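Local coordinates for protein condensin complex subunit 3 (Schizosaccharomyces pombe, PDB 5OQR) that serves as a regulatory subunit of condensin, the complex required to convert interphase chromatin into mitotic-like condensed chromosomes, at residues Ile44-Asp55 and Thr95-Arg106; Val78-Leu86 and Val107-Leu118. All blocks are in the same frame, centred on the assembly; numbering follows the deposited sequence.

How the contacts relate
Both contacts lie in the N-terminal HEAT-repeat region, with centres about 17 Å apart, and both use helix 94-108. Contact 1 holds the polypeptide between helices 33-42 and 52-69, and the start of the latter, against most of helix 94-108. Contact 2 sets helix 78-86 against the end of helix 94-108 and the connection into helix 116-129. Each is partly buried. In contact 1 a buried arginine binds backbone carbonyls beside an apolar patch, and a salt bridge lies at one end. Contact 2 is mostly aliphatic, with its polar groups at the margin. The two meet where Ile-103 CG2 packs 3.5 Å from Ile-85 CD1.

Contact 1: Ile44-Asp55 and Thr95-Arg106; sequences ILTVKKGNSNAD and TVRYRCCQIIAR
Arg-99 reaches from helix 94-108 into the bend of 44-55 and, closely followed by Leu-45, has the largest share of the buried surface. Its chain bends about the CB-CG bond (chi2 -65°), then runs extended, which brings the guanidinium beside the loop carbonyls. NE gives a nearly straight bond to Val-47 O at 3.1 Å, from above that carbonyl's plane. NH2 adds a weak bond to Lys-48 O at 2.9 Å. NH1 binds Gln-102 OE1 on a lone pair, at 2.8 Å. Together these bonds would hold the guanidinium against turning. Ala-54 CB lies over one face and Tyr-98 CE2 over the opposite face, both off-centre. With an alanine here, the carbonyls of Val-47 and Lys-48 would probably lose these donors and the loop could shift.

Next to the aliphatic part of Arg-99, Leu-45 CD2 lies 3.6 Å from Arg-99 CB and also meets Ile-103 CD1. Lys-49 CB meets Tyr-98 CE2, and its CD meets CZ and OH, the side chains crossing at about a right angle. At the far end, Asp-55 OD1 forms a salt bridge with Arg-106 NH1 at 3.3 Å. Asn-51 OD1 caps helix 52-69 by accepting from Asn-53 N. Such packing of successive helices and their connecting loops is typical of a HEAT-repeat solenoid.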
loop_
_atom_site.group_PDB
_atom_site.type_symbol
_atom_site.label_atom_id
_atom_site.label_comp_id
_atom_site.label_asym_id
_atom_site.label_seq_id
_atom_site.Cartn_x
_atom_site.Cartn_y
_atom_site.Cartn_z
ATOM N N ILE A 44 34.430 6.545 28.469
ATOM C CA ILE A 44 33.436 6.576 27.402
ATOM C C ILE A 44 32.162 5.852 27.811
ATOM O O ILE A 44 31.097 6.116 27.239
ATOM C CB ILE A 44 34.040 5.990 26.115
ATOM C CG1 ILE A 44 34.841 7.074 25.390
ATOM C CG2 ILE A 44 32.960 5.428 25.185
ATOM C CD1 ILE A 44 35.778 6.553 24.336
ATOM N N LEU A 45 32.233 4.952 28.794
ATOM C CA LEU A 45 31.036 4.277 29.274
ATOM C C LEU A 45 30.168 5.183 30.136
ATOM O O LEU A 45 28.972 4.911 30.288
ATOM C CB LEU A 45 31.418 3.028 30.072
ATOM C CG LEU A 45 32.412 2.063 29.420
ATOM C CD1 LEU A 45 32.460 0.760 30.203
ATOM C CD2 LEU A 45 32.068 1.798 27.963
ATOM N N THR A 46 30.737 6.248 30.703
ATOM C CA THR A 46 29.968 7.134 31.571
ATOM C C THR A 46 29.168 8.160 30.781
ATOM O O THR A 46 28.084 8.561 31.219
ATOM C CB THR A 46 30.891 7.851 32.562
ATOM O OG1 THR A 46 30.132 8.789 33.338
ATOM C CG2 THR A 46 32.016 8.587 31.847
ATOM N N VAL A 47 29.676 8.596 29.629
ATOM C CA VAL A 47 28.970 9.585 28.824
ATOM C C VAL A 47 27.704 8.970 28.247
ATOM O O VAL A 47 27.729 7.870 27.678
ATOM C CB VAL A 47 29.879 10.132 27.710
ATOM C CG1 VAL A 47 30.935 11.050 28.293
ATOM C CG2 VAL A 47 30.525 8.999 26.916
ATOM N N LYS A 48 26.588 9.680 28.391
ATOM C CA LYS A 48 25.323 9.232 27.833
ATOM C C LYS A 48 25.294 9.468 26.324
ATOM O O LYS A 48 26.048 10.280 25.779
ATOM C CB LYS A 48 24.154 9.959 28.503
ATOM C CG LYS A 48 24.039 9.734 30.009
ATOM C CD LYS A 48 23.637 8.306 30.327
ATOM C CE LYS A 48 23.652 8.013 31.818
ATOM N NZ LYS A 48 25.041 7.843 32.334
ATOM N N LYS A 49 24.410 8.739 25.646
ATOM C CA LYS A 49 24.277 8.890 24.205
ATOM C C LYS A 49 23.894 10.325 23.854
ATOM O O LYS A 49 23.347 11.072 24.669
ATOM C CB LYS A 49 23.236 7.914 23.648
ATOM C CG LYS A 49 22.893 8.167 22.183
ATOM C CD LYS A 49 22.189 7.001 21.524
ATOM C CE LYS A 49 21.812 7.350 20.092
ATOM N NZ LYS A 49 21.593 6.147 19.246
ATOM N N GLY A 50 24.193 10.706 22.617
ATOM C CA GLY A 50 23.958 12.051 22.145
ATOM C C GLY A 50 25.165 12.955 22.203
ATOM O O GLY A 50 25.035 14.150 21.915
ATOM N N ASN A 51 26.331 12.426 22.560
ATOM C CA ASN A 51 27.543 13.216 22.716
ATOM C C ASN A 51 28.381 13.072 21.452
ATOM O O ASN A 51 28.870 11.980 21.145
ATOM C CB ASN A 51 28.324 12.765 23.947
ATOM C CG ASN A 51 29.353 13.781 24.383
ATOM O OD1 ASN A 51 29.944 14.474 23.558
ATOM N ND2 ASN A 51 29.567 13.883 25.689
ATOM N N SER A 52 28.541 14.174 20.718
ATOM C CA SER A 52 29.361 14.146 19.512
ATOM C C SER A 52 30.783 13.697 19.826
ATOM O O SER A 52 31.412 12.998 19.025
ATOM C CB SER A 52 29.360 15.524 18.850
ATOM O OG SER A 52 29.397 16.557 19.819
ATOM N N ASN A 53 31.300 14.077 20.995
ATOM C CA ASN A 53 32.657 13.720 21.396
ATOM C C ASN A 53 32.866 12.214 21.410
ATOM O O ASN A 53 33.632 11.681 20.600
ATOM C CB ASN A 53 32.969 14.284 22.780
ATOM C CG ASN A 53 33.107 15.785 22.776
ATOM O OD1 ASN A 53 32.950 16.432 21.740
ATOM N ND2 ASN A 53 33.405 16.353 23.936
ATOM N N ALA A 54 32.197 11.529 22.339
ATOM C CA ALA A 54 32.371 10.096 22.552
ATOM C C ALA A 54 32.538 9.348 21.236
ATOM O O ALA A 54 33.333 8.408 21.144
ATOM C CB ALA A 54 31.183 9.533 23.329
ATOM N N ASP A 55 31.791 9.761 20.211
ATOM C CA ASP A 55 31.961 9.161 18.894
ATOM C C ASP A 55 33.262 9.620 18.248
ATOM O O ASP A 55 33.976 8.815 17.639
ATOM C CB ASP A 55 30.761 9.497 18.010
ATOM C CG ASP A 55 29.454 8.974 18.580
ATOM O OD1 ASP A 55 29.149 7.781 18.370
ATOM O OD2 ASP A 55 28.735 9.753 19.239
ATOM N N THR A 95 23.540 2.919 29.088
ATOM C CA THR A 95 24.601 3.478 28.262
ATOM C C THR A 95 25.906 2.708 28.414
ATOM O O THR A 95 26.654 2.574 27.440
ATOM C CB THR A 95 24.801 4.950 28.606
ATOM O OG1 THR A 95 24.776 5.114 30.029
ATOM C CG2 THR A 95 23.691 5.775 27.964
ATOM N N VAL A 96 26.199 2.193 29.609
ATOM C CA VAL A 96 27.336 1.290 29.757
ATOM C C VAL A 96 27.158 0.077 28.855
ATOM O O VAL A 96 28.119 -0.417 28.254
ATOM C CB VAL A 96 27.508 0.886 31.233
ATOM C CG1 VAL A 96 28.531 -0.240 31.380
ATOM C CG2 VAL A 96 27.938 2.090 32.053
ATOM N N ARG A 97 25.925 -0.422 28.745
ATOM C CA ARG A 97 25.643 -1.498 27.802
ATOM C C ARG A 97 25.705 -0.997 26.364
ATOM O O ARG A 97 26.228 -1.686 25.482
ATOM C CB ARG A 97 24.271 -2.100 28.093
ATOM C CG ARG A 97 24.301 -3.365 28.932
ATOM C CD ARG A 97 22.892 -3.866 29.192
ATOM N NE ARG A 97 22.069 -2.835 29.818
ATOM C CZ ARG A 97 20.743 -2.872 29.886
ATOM N NH1 ARG A 97 20.076 -3.891 29.362
ATOM N NH2 ARG A 97 20.085 -1.885 30.476
ATOM N N TYR A 98 25.169 0.198 26.111
ATOM C CA TYR A 98 25.152 0.734 24.754
ATOM C C TYR A 98 26.555 1.096 24.285
ATOM O O TYR A 98 26.919 0.823 23.137
ATOM C CB TYR A 98 24.222 1.946 24.691
ATOM C CG TYR A 98 24.570 2.954 23.623
ATOM C CD1 TYR A 98 24.253 2.723 22.293
ATOM C CD2 TYR A 98 25.199 4.147 23.947
ATOM C CE1 TYR A 98 24.564 3.646 21.314
ATOM C CE2 TYR A 98 25.514 5.077 22.977
ATOM C CZ TYR A 98 25.194 4.821 21.661
ATOM O OH TYR A 98 25.505 5.744 20.690
ATOM N N ARG A 99 27.359 1.705 25.159
ATOM C CA ARG A 99 28.738 2.013 24.791
ATOM C C ARG A 99 29.545 0.739 24.580
ATOM O O ARG A 99 30.304 0.633 23.611
ATOM C CB ARG A 99 29.388 2.888 25.863
ATOM C CG ARG A 99 28.761 4.269 26.017
ATOM C CD ARG A 99 28.945 5.121 24.772
ATOM N NE ARG A 99 28.396 6.463 24.943
ATOM C CZ ARG A 99 28.244 7.343 23.957
ATOM N NH1 ARG A 99 28.596 7.028 22.716
ATOM N NH2 ARG A 99 27.736 8.540 24.210
ATOM N N CYS A 100 29.393 -0.242 25.472
ATOM C CA CYS A 100 30.105 -1.505 25.308
ATOM C C CYS A 100 29.807 -2.124 23.947
ATOM O O CYS A 100 30.725 -2.488 23.203
ATOM C CB CYS A 100 29.728 -2.469 26.433
ATOM S SG CYS A 100 30.611 -2.187 27.985
ATOM N N CYS A 101 28.524 -2.250 23.604
ATOM C CA CYS A 101 28.164 -2.761 22.286
ATOM C C CYS A 101 28.675 -1.840 21.187
ATOM O O CYS A 101 29.153 -2.306 20.146
ATOM C CB CYS A 101 26.649 -2.927 22.185
ATOM S SG CYS A 101 25.976 -4.223 23.245
ATOM N N GLN A 102 28.580 -0.527 21.400
ATOM C CA GLN A 102 29.090 0.427 20.420
ATOM C C GLN A 102 30.575 0.205 20.168
ATOM O O GLN A 102 31.018 0.125 19.017
ATOM C CB GLN A 102 28.833 1.853 20.904
ATOM C CG GLN A 102 29.270 2.937 19.932
ATOM C CD GLN A 102 29.107 4.328 20.506
ATOM O OE1 GLN A 102 29.258 4.535 21.709
ATOM N NE2 GLN A 102 28.795 5.291 19.648
ATOM N N ILE A 103 31.361 0.098 21.240
ATOM C CA ILE A 103 32.804 -0.064 21.091
ATOM C C ILE A 103 33.122 -1.408 20.447
ATOM O O ILE A 103 33.866 -1.481 19.463
ATOM C CB ILE A 103 33.504 0.086 22.455
ATOM C CG1 ILE A 103 33.233 1.475 23.042
ATOM C CG2 ILE A 103 35.007 -0.121 22.307
ATOM C CD1 ILE A 103 33.598 1.604 24.504
ATOM N N ILE A 104 32.564 -2.490 20.991
ATOM C CA ILE A 104 32.871 -3.821 20.474
ATOM C C ILE A 104 32.557 -3.901 18.989
ATOM O O ILE A 104 33.327 -4.473 18.208
ATOM C CB ILE A 104 32.110 -4.893 21.275
ATOM C CG1 ILE A 104 32.663 -4.964 22.701
ATOM C CG2 ILE A 104 32.218 -6.263 20.595
ATOM C CD1 ILE A 104 31.861 -5.839 23.622
ATOM N N ALA A 105 31.424 -3.332 18.571
ATOM C CA ALA A 105 31.040 -3.391 17.165
ATOM C C ALA A 105 32.118 -2.789 16.276
ATOM O O ALA A 105 32.482 -3.363 15.243
ATOM C CB ALA A 105 29.710 -2.667 16.954
ATOM N N ARG A 106 32.645 -1.628 16.662
ATOM C CA ARG A 106 33.604 -0.932 15.814
ATOM C C ARG A 106 34.995 -1.549 15.905
ATOM O O ARG A 106 35.698 -1.647 14.894
ATOM C CB ARG A 106 33.663 0.546 16.194
ATOM C CG ARG A 106 32.334 1.274 16.094
ATOM C CD ARG A 106 32.542 2.778 16.092
ATOM N NE ARG A 106 31.286 3.520 16.163
ATOM C CZ ARG A 106 31.201 4.846 16.168
ATOM N NH1 ARG A 106 30.017 5.437 16.235
ATOM N NH2 ARG A 106 32.300 5.587 16.105
#

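Contact 2: Val78-Leu86 and Val107-Leu118; sequences VQPILKHIL and VVNCVKEIDDDL
Val-107 meets Val-78 and Ile-81 where helix 78-86 packs on the end of helix 94-108, the two helices of the second HEAT repeat. The 107-118 segment then turns through Val-108 to Val-111, a type I beta turn, and leads into helix 116-129 of the third repeat.

The close-packed part is aliphatic. Val-107 holds CG1 anti to its own N (chi1 180°), and this methyl touches both partners. Ile-81 CG2 meets it tip to tip at 3.8 Å. Val-78 slides past in the opposite direction, with its CG1 4.0 Å from Val-107 CG1. Val-65 of helix 52-69 also packs on Val-78, and Leu-41 of helix 33-42 on Ile-81. Leu-82 bridges to a second cluster, its CD1 near Val-108 CB.

The solvent side is looser. Val-111 CG1 only approaches Val-78 CG2, at 4.4 Å. Lys-83 offers its CG to Leu-118, while its amine leads away. The Gln-79 side chain, bent at chi2, crosses that of Asp-115 at about a right angle, with the amide and carboxylate planes 31° apart.

Leu-118 is a knob in a hole formed by Gln-79, Leu-82, Lys-83 and Leu-86. Its CD2 lies 4.0 Å from Leu-82 CD1, and its CD1 lies 4.1 Å from Leu-86 CD2.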
loop_
_atom_site.group_PDB
_atom_site.type_symbol
_atom_site.label_atom_id
_atom_site.label_comp_id
_atom_site.label_asym_id
_atom_site.label_seq_id
_atom_site.Cartn_x
_atom_site.Cartn_y
_atom_site.Cartn_z
ATOM N N VAL A 78 43.599 -5.467 20.206
ATOM C CA VAL A 78 42.174 -5.719 20.020
ATOM C C VAL A 78 41.690 -6.791 20.989
ATOM O O VAL A 78 40.555 -6.734 21.480
ATOM C CB VAL A 78 41.886 -6.109 18.559
ATOM C CG1 VAL A 78 40.407 -6.456 18.378
ATOM C CG2 VAL A 78 42.278 -4.974 17.629
ATOM N N GLN A 79 42.532 -7.788 21.279
ATOM C CA GLN A 79 42.101 -8.856 22.182
ATOM C C GLN A 79 41.975 -8.350 23.611
ATOM O O GLN A 79 40.926 -8.584 24.237
ATOM C CB GLN A 79 43.053 -10.052 22.084
ATOM C CG GLN A 79 43.437 -10.453 20.657
ATOM C CD GLN A 79 42.756 -11.723 20.187
ATOM O OE1 GLN A 79 41.976 -12.337 20.912
ATOM N NE2 GLN A 79 43.053 -12.126 18.958
ATOM N N PRO A 80 42.960 -7.653 24.183
ATOM C CA PRO A 80 42.757 -7.112 25.539
ATOM C C PRO A 80 41.575 -6.161 25.638
ATOM O O PRO A 80 40.775 -6.261 26.578
ATOM C CB PRO A 80 44.089 -6.407 25.832
ATOM C CG PRO A 80 45.070 -7.026 24.903
ATOM C CD PRO A 80 44.311 -7.361 23.673
ATOM N N ILE A 81 41.443 -5.229 24.692
ATOM C CA ILE A 81 40.366 -4.245 24.762
ATOM C C ILE A 81 39.010 -4.940 24.744
ATOM O O ILE A 81 38.087 -4.552 25.469
ATOM C CB ILE A 81 40.498 -3.223 23.615
ATOM C CG1 ILE A 81 39.481 -2.094 23.781
ATOM C CG2 ILE A 81 40.309 -3.900 22.275
ATOM C CD1 ILE A 81 39.610 -0.991 22.747
ATOM N N LEU A 82 38.867 -5.981 23.922
ATOM C CA LEU A 82 37.601 -6.707 23.876
ATOM C C LEU A 82 37.373 -7.493 25.159
ATOM O O LEU A 82 36.246 -7.559 25.662
ATOM C CB LEU A 82 37.569 -7.638 22.662
ATOM C CG LEU A 82 37.453 -6.985 21.281
ATOM C CD1 LEU A 82 37.460 -8.054 20.200
ATOM C CD2 LEU A 82 36.201 -6.127 21.166
ATOM N N LYS A 83 38.429 -8.097 25.706
ATOM C CA LYS A 83 38.289 -8.826 26.960
ATOM C C LYS A 83 37.879 -7.896 28.094
ATOM O O LYS A 83 37.093 -8.279 28.970
ATOM C CB LYS A 83 39.596 -9.537 27.302
ATOM C CG LYS A 83 39.897 -10.743 26.424
ATOM C CD LYS A 83 40.924 -11.652 27.073
ATOM C CE LYS A 83 40.316 -12.448 28.221
ATOM N NZ LYS A 83 41.283 -12.657 29.330
ATOM N N HIS A 84 38.403 -6.670 28.099
ATOM C CA HIS A 84 38.070 -5.732 29.166
ATOM C C HIS A 84 36.632 -5.248 29.053
ATOM O O HIS A 84 35.936 -5.112 30.066
ATOM C CB HIS A 84 39.029 -4.541 29.138
ATOM C CG HIS A 84 38.602 -3.405 30.016
ATOM N ND1 HIS A 84 39.002 -3.287 31.330
ATOM C CD2 HIS A 84 37.801 -2.342 29.770
ATOM C CE1 HIS A 84 38.470 -2.197 31.854
ATOM N NE2 HIS A 84 37.736 -1.605 30.928
ATOM N N ILE A 85 36.168 -4.984 27.833
ATOM C CA ILE A 85 34.874 -4.341 27.645
ATOM C C ILE A 85 33.716 -5.331 27.606
ATOM O O ILE A 85 32.579 -4.948 27.912
ATOM C CB ILE A 85 34.885 -3.497 26.359
ATOM C CG1 ILE A 85 36.060 -2.516 26.382
ATOM C CG2 ILE A 85 33.583 -2.716 26.212
ATOM C CD1 ILE A 85 36.352 -1.914 25.049
ATOM N N LEU A 86 33.967 -6.592 27.244
ATOM C CA LEU A 86 32.888 -7.572 27.233
ATOM C C LEU A 86 32.306 -7.790 28.621
ATOM O O LEU A 86 31.152 -8.215 28.738
ATOM C CB LEU A 86 33.381 -8.902 26.652
ATOM C CG LEU A 86 34.516 -9.657 27.353
ATOM C CD1 LEU A 86 34.031 -10.470 28.553
ATOM C CD2 LEU A 86 35.206 -10.570 26.354
ATOM N N VAL A 107 35.407 -1.973 17.101
ATOM C CA VAL A 107 36.783 -2.424 17.285
ATOM C C VAL A 107 36.998 -3.783 16.630
ATOM O O VAL A 107 38.003 -3.999 15.941
ATOM C CB VAL A 107 37.141 -2.448 18.782
ATOM C CG1 VAL A 107 38.573 -2.926 18.981
ATOM C CG2 VAL A 107 36.969 -1.063 19.388
ATOM N N VAL A 108 36.071 -4.723 16.833
ATOM C CA VAL A 108 36.223 -6.039 16.218
ATOM C C VAL A 108 36.317 -5.908 14.706
ATOM O O VAL A 108 37.021 -6.685 14.049
ATOM C CB VAL A 108 35.068 -6.974 16.627
ATOM C CG1 VAL A 108 33.750 -6.534 15.990
ATOM C CG2 VAL A 108 35.393 -8.409 16.244
ATOM N N ASN A 109 35.617 -4.929 14.131
ATOM C CA ASN A 109 35.661 -4.712 12.692
ATOM C C ASN A 109 37.053 -4.343 12.197
ATOM O O ASN A 109 37.294 -4.392 10.986
ATOM C CB ASN A 109 34.669 -3.613 12.307
ATOM C CG ASN A 109 34.547 -3.438 10.806
ATOM O OD1 ASN A 109 34.477 -4.415 10.060
ATOM N ND2 ASN A 109 34.528 -2.189 10.356
ATOM N N CYS A 110 37.972 -3.979 13.095
ATOM C CA CYS A 110 39.314 -3.582 12.689
ATOM C C CYS A 110 40.173 -4.755 12.235
ATOM O O CYS A 110 41.236 -4.528 11.652
ATOM C CB CYS A 110 40.008 -2.851 13.838
ATOM S SG CYS A 110 39.273 -1.250 14.232
ATOM N N VAL A 111 39.747 -5.994 12.487
ATOM C CA VAL A 111 40.484 -7.167 12.033
ATOM C C VAL A 111 39.586 -8.380 12.206
ATOM O O VAL A 111 38.615 -8.342 12.969
ATOM C CB VAL A 111 41.814 -7.313 12.822
ATOM C CG1 VAL A 111 41.555 -7.752 14.262
ATOM C CG2 VAL A 111 42.758 -8.275 12.113
ATOM N N LYS A 112 39.913 -9.464 11.505
ATOM C CA LYS A 112 39.126 -10.691 11.554
ATOM C C LYS A 112 39.722 -11.756 12.463
ATOM O O LYS A 112 38.974 -12.484 13.122
ATOM C CB LYS A 112 38.970 -11.271 10.145
ATOM C CG LYS A 112 37.997 -10.509 9.257
ATOM C CD LYS A 112 37.785 -11.230 7.936
ATOM C CE LYS A 112 36.753 -10.530 7.069
ATOM N NZ LYS A 112 36.539 -11.246 5.780
ATOM N N GLU A 113 41.046 -11.874 12.519
ATOM C CA GLU A 113 41.678 -12.957 13.267
ATOM C C GLU A 113 41.489 -12.742 14.763
ATOM O O GLU A 113 42.110 -11.854 15.358
ATOM C CB GLU A 113 43.159 -13.052 12.914
ATOM C CG GLU A 113 43.447 -13.823 11.637
ATOM C CD GLU A 113 42.858 -15.220 11.655
ATOM O OE1 GLU A 113 42.780 -15.816 12.750
ATOM O OE2 GLU A 113 42.462 -15.715 10.579
ATOM N N ILE A 114 40.642 -13.569 15.371
ATOM C CA ILE A 114 40.350 -13.518 16.797
ATOM C C ILE A 114 40.573 -14.906 17.380
ATOM O O ILE A 114 40.438 -15.920 16.689
ATOM C CB ILE A 114 38.903 -13.023 17.056
ATOM C CG1 ILE A 114 38.891 -11.522 17.359
ATOM C CG2 ILE A 114 38.230 -13.784 18.200
ATOM C CD1 ILE A 114 39.166 -10.640 16.160
ATOM N N ASP A 115 40.919 -14.949 18.664
ATOM C CA ASP A 115 41.032 -16.224 19.358
ATOM C C ASP A 115 39.652 -16.839 19.549
ATOM O O ASP A 115 38.677 -16.142 19.842
ATOM C CB ASP A 115 41.717 -16.040 20.709
ATOM C CG ASP A 115 43.122 -15.497 20.578
ATOM O OD1 ASP A 115 43.658 -14.978 21.578
ATOM O OD2 ASP A 115 43.686 -15.583 19.467
ATOM N N ASP A 116 39.577 -18.162 19.390
ATOM C CA ASP A 116 38.285 -18.842 19.402
ATOM C C ASP A 116 37.538 -18.596 20.709
ATOM O O ASP A 116 36.342 -18.288 20.703
ATOM C CB ASP A 116 38.488 -20.339 19.164
ATOM C CG ASP A 116 37.179 -21.087 18.987
ATOM O OD1 ASP A 116 36.956 -21.645 17.892
ATOM O OD2 ASP A 116 36.377 -21.126 19.941
ATOM N N ASP A 117 38.225 -18.732 21.844
ATOM C CA ASP A 117 37.567 -18.488 23.125
ATOM C C ASP A 117 37.042 -17.061 23.206
ATOM O O ASP A 117 35.976 -16.816 23.782
ATOM C CB ASP A 117 38.529 -18.780 24.273
ATOM C CG ASP A 117 38.611 -20.259 24.597
ATOM O OD1 ASP A 117 38.948 -20.599 25.750
ATOM O OD2 ASP A 117 38.328 -21.080 23.698
ATOM N N LEU A 118 37.775 -16.104 22.637
ATOM C CA LEU A 118 37.237 -14.756 22.502
ATOM C C LEU A 118 36.048 -14.736 21.551
ATOM O O LEU A 118 35.126 -13.933 21.725
ATOM C CB LEU A 118 38.331 -13.803 22.014
ATOM C CG LEU A 118 37.954 -12.327 21.863
ATOM C CD1 LEU A 118 37.569 -11.724 23.204
ATOM C CD2 LEU A 118 39.099 -11.546 21.239
#